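Local coordinates for probable chemoreceptor (Methyl-accepting chemotaxis) transmembrane protein (Rhizobium meliloti, PDB 6D8V), which probably senses quaternary ammonium compounds through its sensory domain, which binds 1,1-dimethyl-prolinium, and so guides bacterial chemotaxis, at residues R34-V39 with L58-E63. Numbering follows the deposited sequence.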
# COMPACT_ATOMS: atom_id res chain seq x y z
N ARG A 34 -2.64 11.17 -6.45
CA ARG A 34 -2.11 12.06 -7.49
C ARG A 34 -2.88 13.38 -7.55
O ARG A 34 -2.28 14.45 -7.70
CB ARG A 34 -2.15 11.35 -8.86
CG ARG A 34 -1.61 12.20 -10.01
CD ARG A 34 -1.38 11.40 -11.30
NE ARG A 34 -0.66 12.19 -12.31
CZ ARG A 34 -0.18 11.71 -13.45
NH1 ARG A 34 -0.34 10.43 -13.75
NH2 ARG A 34 0.45 12.51 -14.29
N THR A 35 -4.21 13.32 -7.44
CA THR A 35 -5.00 14.55 -7.35
C THR A 35 -4.54 15.41 -6.18
O THR A 35 -4.33 16.62 -6.34
CB THR A 35 -6.48 14.23 -7.22
OG1 THR A 35 -6.98 13.69 -8.45
CG2 THR A 35 -7.27 15.49 -6.87
N MET A 36 -4.40 14.81 -5.00
CA MET A 36 -3.97 15.58 -3.83
C MET A 36 -2.60 16.20 -4.04
O MET A 36 -2.38 17.38 -3.74
CB MET A 36 -3.98 14.69 -2.59
CG MET A 36 -3.64 15.44 -1.31
SD MET A 36 -4.96 16.58 -0.84
CE MET A 36 -6.27 15.42 -0.46
N SER A 37 -1.65 15.42 -4.56
CA SER A 37 -0.35 15.96 -4.92
C SER A 37 -0.49 17.20 -5.80
O SER A 37 0.30 18.15 -5.68
CB SER A 37 0.49 14.90 -5.63
OG SER A 37 1.63 15.46 -6.25
N GLY A 38 -1.48 17.21 -6.69
CA GLY A 38 -1.69 18.36 -7.55
C GLY A 38 -2.18 19.57 -6.80
O GLY A 38 -1.61 20.66 -6.90
N VAL A 39 -3.27 19.41 -6.03
CA VAL A 39 -3.84 20.57 -5.34
C VAL A 39 -2.86 21.12 -4.31
O VAL A 39 -2.82 22.34 -4.06
CB VAL A 39 -5.19 20.23 -4.68
CG1 VAL A 39 -5.69 18.87 -5.14
CG2 VAL A 39 -5.09 20.30 -3.17
N LEU A 58 -5.58 18.15 3.29
CA LEU A 58 -5.06 16.79 3.31
C LEU A 58 -6.04 15.80 3.93
O LEU A 58 -5.96 14.60 3.65
CB LEU A 58 -3.74 16.75 4.07
CG LEU A 58 -2.54 16.09 3.38
CD1 LEU A 58 -1.34 16.04 4.32
CD2 LEU A 58 -2.89 14.71 2.88
N LYS A 59 -6.97 16.26 4.75
CA LYS A 59 -7.92 15.36 5.39
C LYS A 59 -8.99 14.87 4.43
O LYS A 59 -9.66 13.87 4.71
CB LYS A 59 -8.56 16.04 6.60
CG LYS A 59 -9.39 15.13 7.49
CD LYS A 59 -9.78 15.84 8.78
CE LYS A 59 -10.73 15.00 9.62
NZ LYS A 59 -11.04 15.66 10.91
N ALA A 60 -9.16 15.55 3.29
CA ALA A 60 -10.22 15.18 2.35
C ALA A 60 -10.04 13.76 1.84
O ALA A 60 -11.04 13.06 1.57
CB ALA A 60 -10.24 16.15 1.17
N ASN A 61 -8.79 13.30 1.69
CA ASN A 61 -8.54 11.99 1.10
C ASN A 61 -9.03 10.85 1.99
O ASN A 61 -9.29 9.75 1.48
CB ASN A 61 -7.05 11.82 0.81
CG ASN A 61 -6.72 12.05 -0.64
OD1 ASN A 61 -7.54 11.81 -1.53
ND2 ASN A 61 -5.49 12.50 -0.90
N LEU A 62 -9.12 11.07 3.30
CA LEU A 62 -9.64 10.05 4.20
C LEU A 62 -11.16 10.11 4.34
O LEU A 62 -11.81 9.08 4.51
CB LEU A 62 -8.99 10.17 5.58
CG LEU A 62 -7.59 9.59 5.77
CD1 LEU A 62 -7.19 9.71 7.24
CD2 LEU A 62 -7.50 8.15 5.31
N GLU A 63 -11.73 11.31 4.26
CA GLU A 63 -13.18 11.44 4.34
C GLU A 63 -13.88 10.87 3.11
O GLU A 63 -15.04 10.46 3.20
CB GLU A 63 -13.57 12.91 4.52
CG GLU A 63 -13.26 13.51 5.88
CD GLU A 63 -13.69 14.97 5.98
OE1 GLU A 63 -12.91 15.85 5.57
OE2 GLU A 63 -14.82 15.22 6.44
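M36 reaches from the long helix 2-45 to L58, A60 and N61, a worked example of how a chemoreceptor sensor domain, here with two antiparallel sheets in the manner of a double PDC (Cache) fold, brings the short helix 60-64 and the residues before it up to its long N-terminal helix. The apolar part is small. M36 CG lies 4.3 Å from L58 CD2, M36 SD sits near the L58 backbone at CA, and the methyl M36 CE stops 4.4 Å from A60 CB. With CG anti to the backbone N (chi1 -176°), the methionine chain leaves its helix and bends at chi2 and chi3, which carries CE across to the opposite segment. Trimmed to an alanine, this position would probably open a gap beside L58 CD2 and A60 CB and strip the N61 amide face of its methyl cover, leaving the weak bond to A32 O to hold it. L58 also packs on P101, W103 and F73, with its side chain about 9 Å from the bound 1,1-dimethyl-prolinium. N61 adds a polar group: its side chain passes M36 in the opposite direction. No hydrogen bond joins the two segments, but ND2 makes that weak one to A32 O, one turn earlier on the long helix. The methyl of M36 lies over the face of the N61 carboxamide, with CE 3.4 Å from N61 CG.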